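Local coordinates for protein ribonuclease (Chelonia mydas, PDB 2ZPO) that probably cleaves RNA on the 3' side of pyrimidine nucleotides, as a secreted endonuclease of the pancreatic ribonuclease family, at residues Ala52-Pro60 with Ile103-Pro112. Sequence-based numbering, arbitrary orientation. Where two conformers were deposited one is given.
Sequences ASITTICGP and IRIACDGGLP
I103 meets I57 at the far end of its side chain. The two CD1 methyls lie 3.8 Å apart, and the side chains cross at about a right angle. Two residues on, I105 also faces the helical segment. Its CG1 stands between the backbone N and the carbonyl carbon (chi1 65°), and CD1 is carried up against I57. I105 CG1 packs on I57 CG2 at 3.8 Å. The CD1 methyl of I105 also reaches I54, 4.1 Å from its CG2, and approaches SG of C58. I54 goes on to touch F7 of helix 3-11. Next comes C107, which is joined to C58 by a disulfide, SG to SG 2.1 Å, with a chi3 of -79°. On both cysteines the sulfur stands anti to the carbonyl carbon, beside the backbone N. This is the ribonuclease A fold: the disulfide ties the 3-10 segment 56-58, which follows helix 51-55, to the antiparallel hairpin of strands 94-108 and 111-118. The hairpin reverses through a type I' turn from D108 to L111, with G109 and G110 at its corners. The carbonyl O of G110 lies 3.4 Å from C58 CB. It also accepts from a water that donates to T55 O, so one water bridges the two backbones. CD2 of L111 lies 3.7 Å from CG2 of T55, the two side chains running side by side. P112 closes the contact, and its ring also touches Y4 and F7. T55 OG1 is hydrogen-bonded to A51 O and sits 3.6 Å from P112 CD. A glycine in place of T55 would probably leave L111 CD2 without its methyl neighbour, P112 CD without the oxygen beside it, and A51 O without the hydroxyl bond. C58 SG packs 3.8 Å from P112 CD.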
loop_
_atom_site.group_PDB
_atom_site.type_symbol
_atom_site.label_atom_id
_atom_site.label_comp_id
_atom_site.label_asym_id
_atom_site.label_seq_id
_atom_site.Cartn_x
_atom_site.Cartn_y
_atom_site.Cartn_z
ATOM N N ALA A 52 -13.218 2.994 0.996
ATOM C CA ALA A 52 -13.933 4.097 1.638
ATOM C C ALA A 52 -13.196 4.607 2.876
ATOM O O ALA A 52 -13.030 5.798 3.057
ATOM C CB ALA A 52 -15.365 3.687 1.986
ATOM N N SER A 53 -12.703 3.685 3.701
ATOM C CA SER A 53 -11.926 4.095 4.878
ATOM C C SER A 53 -10.677 4.880 4.535
ATOM O O SER A 53 -10.306 5.838 5.243
ATOM C CB SER A 53 -11.526 2.862 5.698
ATOM O OG SER A 53 -12.702 2.350 6.319
ATOM N N ILE A 54 -10.018 4.474 3.463
ATOM C CA ILE A 54 -8.797 5.158 3.018
ATOM C C ILE A 54 -9.120 6.465 2.318
ATOM O O ILE A 54 -8.470 7.469 2.572
ATOM C CB ILE A 54 -7.895 4.228 2.190
ATOM C CG1 ILE A 54 -7.493 3.009 3.058
ATOM C CG2 ILE A 54 -6.618 4.971 1.688
ATOM C CD1 ILE A 54 -6.988 1.822 2.274
ATOM N N THR A 55 -10.169 6.492 1.505
ATOM C CA THR A 55 -10.573 7.724 0.813
ATOM C C THR A 55 -10.934 8.905 1.730
ATOM O O THR A 55 -10.695 10.084 1.395
ATOM C CB THR A 55 -11.693 7.434 -0.218
ATOM O OG1 THR A 55 -11.221 6.474 -1.170
ATOM C CG2 THR A 55 -12.147 8.708 -0.908
ATOM N N THR A 56 -11.447 8.610 2.923
ATOM C CA THR A 56 -11.821 9.695 3.803
ATOM C C THR A 56 -10.584 10.448 4.303
ATOM O O THR A 56 -10.716 11.556 4.782
ATOM C CB THR A 56 -12.689 9.225 4.966
ATOM O OG1 THR A 56 -13.168 10.368 5.676
ATOM C CG2 THR A 56 -11.898 8.340 5.903
ATOM N N ILE A 57 -9.409 9.831 4.156
ATOM C CA ILE A 57 -8.157 10.504 4.545
ATOM C C ILE A 57 -7.995 11.796 3.736
ATOM O O ILE A 57 -7.422 12.792 4.233
ATOM C CB ILE A 57 -6.916 9.574 4.362
ATOM C CG1 ILE A 57 -7.023 8.348 5.291
ATOM C CG2 ILE A 57 -5.605 10.349 4.649
ATOM C CD1 ILE A 57 -6.099 7.251 4.942
ATOM N N CYS A 58 -8.519 11.767 2.509
ATOM C CA CYS A 58 -8.441 12.933 1.605
ATOM C C CYS A 58 -9.360 14.068 2.041
ATOM O O CYS A 58 -9.258 15.205 1.530
ATOM C CB CYS A 58 -8.726 12.516 0.159
ATOM S SG CYS A 58 -7.593 11.286 -0.432
ATOM N N GLY A 59 -10.250 13.772 2.986
ATOM C CA GLY A 59 -11.218 14.743 3.490
ATOM C C GLY A 59 -11.315 14.669 5.003
ATOM O O GLY A 59 -10.302 14.786 5.701
ATOM N N PRO A 60 -12.542 14.462 5.528
ATOM C CA PRO A 60 -12.728 14.594 6.970
ATOM C C PRO A 60 -11.991 13.549 7.825
ATOM O O PRO A 60 -11.807 13.778 9.023
ATOM C CB PRO A 60 -14.251 14.499 7.147
ATOM C CG PRO A 60 -14.746 13.791 5.945
ATOM C CD PRO A 60 -13.794 14.138 4.815
ATOM N N ILE A 103 -1.228 6.564 8.430
ATOM C CA ILE A 103 -0.557 6.619 7.130
ATOM C C ILE A 103 -0.646 8.008 6.500
ATOM O O ILE A 103 -1.583 8.778 6.779
ATOM C CB ILE A 103 -1.098 5.549 6.117
ATOM C CG1 ILE A 103 -2.587 5.761 5.802
ATOM C CG2 ILE A 103 -0.818 4.134 6.653
ATOM C CD1 ILE A 103 -3.152 4.879 4.677
ATOM N N ARG A 104 0.328 8.278 5.612
ATOM C CA ARG A 104 0.421 9.537 4.874
ATOM C C ARG A 104 0.286 9.166 3.413
ATOM O O ARG A 104 1.054 8.327 2.909
ATOM C CB ARG A 104 1.783 10.226 5.129
ATOM C CG ARG A 104 1.960 11.515 4.339
ATOM C CD ARG A 104 3.184 12.289 4.760
ATOM N NE ARG A 104 2.972 12.846 6.093
ATOM C CZ ARG A 104 3.901 13.470 6.796
ATOM N NH1 ARG A 104 5.120 13.626 6.276
ATOM N NH2 ARG A 104 3.599 13.928 8.005
ATOM N N ILE A 105 -0.745 9.689 2.784
ATOM C CA ILE A 105 -0.990 9.425 1.357
ATOM C C ILE A 105 -1.013 10.754 0.562
ATOM O O ILE A 105 -1.102 11.816 1.153
ATOM C CB ILE A 105 -2.310 8.595 1.128
ATOM C CG1 ILE A 105 -3.555 9.383 1.564
ATOM C CG2 ILE A 105 -2.216 7.256 1.861
ATOM C CD1 ILE A 105 -4.886 8.657 1.234
ATOM N N ALA A 106 -0.897 10.665 -0.763
ATOM C CA ALA A 106 -1.132 11.832 -1.621
ATOM C C ALA A 106 -2.533 11.736 -2.158
ATOM O O ALA A 106 -2.951 10.669 -2.649
ATOM C CB ALA A 106 -0.145 11.851 -2.781
ATOM N N CYS A 107 -3.260 12.847 -2.067
ATOM C CA CYS A 107 -4.596 12.940 -2.644
ATOM C C CYS A 107 -4.640 13.903 -3.835
ATOM O O CYS A 107 -3.813 14.841 -3.969
ATOM C CB CYS A 107 -5.634 13.334 -1.597
ATOM S SG CYS A 107 -5.750 12.184 -0.166
ATOM N N ASP A 108 -5.573 13.643 -4.736
ATOM C CA ASP A 108 -5.870 14.622 -5.797
ATOM C C ASP A 108 -7.367 14.675 -5.980
ATOM O O ASP A 108 -7.997 13.667 -6.229
ATOM C CB ASP A 108 -5.191 14.223 -7.106
ATOM C CG ASP A 108 -5.333 15.292 -8.209
ATOM O OD1 ASP A 108 -5.747 16.436 -7.924
ATOM O OD2 ASP A 108 -5.007 14.987 -9.374
ATOM N N GLY A 109 -7.940 15.860 -5.815
ATOM C CA GLY A 109 -9.373 16.036 -6.081
ATOM C C GLY A 109 -10.254 15.226 -5.158
ATOM O O GLY A 109 -11.389 14.851 -5.515
ATOM N N GLY A 110 -9.748 14.941 -3.954
ATOM C CA GLY A 110 -10.535 14.237 -2.956
ATOM C C GLY A 110 -10.394 12.729 -2.986
ATOM O O GLY A 110 -11.090 12.039 -2.227
ATOM N N LEU A 111 -9.531 12.214 -3.869
ATOM C CA LEU A 111 -9.270 10.770 -3.964
ATOM C C LEU A 111 -7.777 10.440 -3.800
ATOM O O LEU A 111 -6.905 11.213 -4.228
ATOM C CB LEU A 111 -9.758 10.198 -5.295
ATOM C CG LEU A 111 -11.266 10.320 -5.533
ATOM C CD1 LEU A 111 -11.550 9.883 -6.964
ATOM C CD2 LEU A 111 -12.131 9.522 -4.515
ATOM N N PRO A 112 -7.483 9.272 -3.200
ATOM C CA PRO A 112 -6.093 8.821 -3.039
ATOM C C PRO A 112 -5.439 8.473 -4.377
ATOM O O PRO A 112 -6.047 7.782 -5.204
ATOM C CB PRO A 112 -6.217 7.568 -2.167
ATOM C CG PRO A 112 -7.604 7.101 -2.328
ATOM C CD PRO A 112 -8.443 8.320 -2.610
HETATM O O HOH W 1 -12.348 12.552 0.404
#